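Local coordinates for hypothetical protein (Prochlorococcus marinus, PDB 2IT9) that is of unknown function but may bind DNA, at residues M47-Q52 with W75-N80. Numbering follows the deposited sequence. Where two conformers were deposited one is given.
Sequences MELCDQ and WLAILN
Leu49 sets its side chain down on segment 75-80 of strand 75-82, between Ala77 and Leu79. The side chains meet by apolar packing, and no hydrogen bond crosses the contact. The closest touch is methyl to methyl, with Leu49 CD1 3.5 Å from Ala77 CB. The same CD1 lies 4.0 Å from Ala77 O, so it meets both the methyl and the carbonyl of that residue. In Leu49 CG lies anti to its own carbonyl carbon, beside the backbone N, and CD1 then extends anti to CA (chi2 169°), which brings it to Ala77.

Leu79 packs from the strand side against the root of the same leucine. Its CD1 comes within 4.2 Å of Leu49 CB and lies 4.0 Å from Leu49 O, a van der Waals approach to the helix backbone. Here CG stands anti to the backbone N (chi1 176°), and the side chain reaches across to the helix. The CA atoms of the two segments are nearest at this pair, Leu49 CA to Leu79 CA, 7.1 Å.

This is helix-on-sheet packing. Helix 36-56 lies on one face of the antiparallel sheet formed by strands 65-72, 75-82, 85-92 and 102-106. Strand 75-82 is an inner strand, bonded through its backbone to Leu68 and Leu70 on one neighbour and to Arg89 and Ile91 on the other.

All three touching residues are buried. Leu49 also meets Leu68, Ala77 meets Val45 of the same helix, and Leu79 meets Tyr53. On another side of the helix, Met47, a selenomethionine, and Cys50 pack against helix 110-120.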
loop_
_atom_site.group_PDB
_atom_site.type_symbol
_atom_site.label_atom_id
_atom_site.label_comp_id
_atom_site.label_asym_id
_atom_site.label_seq_id
_atom_site.Cartn_x
_atom_site.Cartn_y
_atom_site.Cartn_z
HETATM N N MSE A 47 -10.833 -5.200 15.511
HETATM C CA MSE A 47 -11.516 -6.162 16.377
HETATM C C MSE A 47 -12.967 -5.737 16.567
HETATM O O MSE A 47 -13.881 -6.573 16.577
HETATM C CB MSE A 47 -10.876 -6.282 17.762
HETATM C CG MSE A 47 -9.496 -6.976 17.916
HETATM SE SE MSE A 47 -9.360 -8.609 16.856
HETATM C CE MSE A 47 -8.592 -7.849 15.282
ATOM N N GLU A 48 -13.186 -4.440 16.741
ATOM C CA GLU A 48 -14.535 -3.935 16.919
ATOM C C GLU A 48 -15.391 -4.189 15.688
ATOM O O GLU A 48 -16.538 -4.643 15.826
ATOM C CB GLU A 48 -14.547 -2.441 17.243
ATOM C CG GLU A 48 -15.943 -1.936 17.300
ATOM C CD GLU A 48 -16.075 -0.568 17.859
ATOM O OE1 GLU A 48 -15.099 -0.054 18.451
ATOM O OE2 GLU A 48 -17.186 -0.018 17.712
ATOM N N LEU A 49 -14.852 -3.902 14.497
ATOM C CA LEU A 49 -15.614 -4.152 13.260
ATOM C C LEU A 49 -15.868 -5.641 13.037
ATOM O O LEU A 49 -17.014 -6.057 12.780
ATOM C CB LEU A 49 -14.900 -3.569 12.047
ATOM C CG LEU A 49 -14.941 -2.065 11.878
ATOM C CD1 LEU A 49 -13.949 -1.691 10.787
ATOM C CD2 LEU A 49 -16.322 -1.610 11.495
ATOM N N CYS A 50 -14.813 -6.438 13.191
ATOM C CA CYS A 50 -14.910 -7.887 13.014
ATOM C C CYS A 50 -15.988 -8.471 13.935
ATOM O O CYS A 50 -16.907 -9.168 13.454
ATOM C CB CYS A 50 -13.514 -8.584 13.162
ATOM S SG CYS A 50 -13.643 -10.374 12.870
ATOM N N ASP A 51 -15.981 -8.133 15.222
ATOM C CA ASP A 51 -16.966 -8.671 16.138
ATOM C C ASP A 51 -18.382 -8.275 15.741
ATOM O O ASP A 51 -19.302 -9.098 15.798
ATOM C CB ASP A 51 -16.707 -8.208 17.591
ATOM C CG ASP A 51 -15.447 -8.847 18.215
ATOM O OD1 ASP A 51 -14.810 -9.761 17.611
ATOM O OD2 ASP A 51 -15.086 -8.406 19.324
ATOM N N GLN A 52 -18.565 -7.008 15.373
ATOM C CA GLN A 52 -19.885 -6.544 14.966
ATOM C C GLN A 52 -20.388 -7.251 13.714
ATOM O O GLN A 52 -21.566 -7.627 13.637
ATOM C CB GLN A 52 -19.866 -5.079 14.689
ATOM C CG GLN A 52 -21.241 -4.566 14.490
ATOM C CD GLN A 52 -21.252 -3.114 14.265
ATOM O OE1 GLN A 52 -20.216 -2.531 13.911
ATOM N NE2 GLN A 52 -22.416 -2.481 14.520
ATOM N N TRP A 75 -7.398 6.415 12.253
ATOM C CA TRP A 75 -7.911 5.456 11.324
ATOM C C TRP A 75 -9.394 5.585 10.967
ATOM O O TRP A 75 -10.207 5.852 11.820
ATOM C CB TRP A 75 -7.816 4.039 11.925
ATOM C CG TRP A 75 -6.452 3.564 12.125
ATOM C CD1 TRP A 75 -5.752 3.569 13.272
ATOM C CD2 TRP A 75 -5.594 2.998 11.115
ATOM N NE1 TRP A 75 -4.510 3.013 13.063
ATOM C CE2 TRP A 75 -4.373 2.679 11.744
ATOM C CE3 TRP A 75 -5.733 2.749 9.736
ATOM C CZ2 TRP A 75 -3.300 2.074 11.061
ATOM C CZ3 TRP A 75 -4.669 2.155 9.057
ATOM C CH2 TRP A 75 -3.456 1.835 9.722
ATOM N N LEU A 76 -9.689 5.352 9.709
ATOM C CA LEU A 76 -11.057 5.223 9.235
ATOM C C LEU A 76 -11.095 3.880 8.512
ATOM O O LEU A 76 -10.348 3.608 7.545
ATOM C CB LEU A 76 -11.502 6.419 8.383
ATOM C CG LEU A 76 -13.009 6.431 8.140
ATOM C CD1 LEU A 76 -13.530 7.853 7.814
ATOM C CD2 LEU A 76 -13.412 5.429 7.088
ATOM N N ALA A 77 -11.916 2.975 9.026
ATOM C CA ALA A 77 -11.977 1.660 8.452
ATOM C C ALA A 77 -13.342 1.345 7.908
ATOM O O ALA A 77 -14.314 1.653 8.553
ATOM C CB ALA A 77 -11.610 0.642 9.528
ATOM N N ILE A 78 -13.386 0.697 6.748
ATOM C CA ILE A 78 -14.646 0.360 6.085
ATOM C C ILE A 78 -14.670 -1.113 5.786
ATOM O O ILE A 78 -13.831 -1.630 5.011
ATOM C CB ILE A 78 -14.826 1.188 4.803
ATOM C CG1 ILE A 78 -14.733 2.709 5.115
ATOM C CG2 ILE A 78 -16.162 0.869 4.129
ATOM C CD1 ILE A 78 -14.340 3.501 3.944
ATOM N N LEU A 79 -15.632 -1.795 6.389
ATOM C CA LEU A 79 -15.820 -3.206 6.197
ATOM C C LEU A 79 -17.031 -3.372 5.290
ATOM O O LEU A 79 -18.093 -2.769 5.526
ATOM C CB LEU A 79 -16.068 -3.899 7.538
ATOM C CG LEU A 79 -16.383 -5.387 7.518
ATOM C CD1 LEU A 79 -16.017 -6.021 8.857
ATOM C CD2 LEU A 79 -17.824 -5.684 7.133
ATOM N N ASN A 80 -16.869 -4.170 4.258
ATOM C CA ASN A 80 -17.949 -4.531 3.331
ATOM C C ASN A 80 -18.051 -6.058 3.277
ATOM O O ASN A 80 -17.051 -6.753 3.029
ATOM C CB ASN A 80 -17.673 -4.024 1.925
ATOM C CG ASN A 80 -18.163 -2.617 1.707
ATOM O OD1 ASN A 80 -19.356 -2.395 1.478
ATOM N ND2 ASN A 80 -17.239 -1.664 1.706
#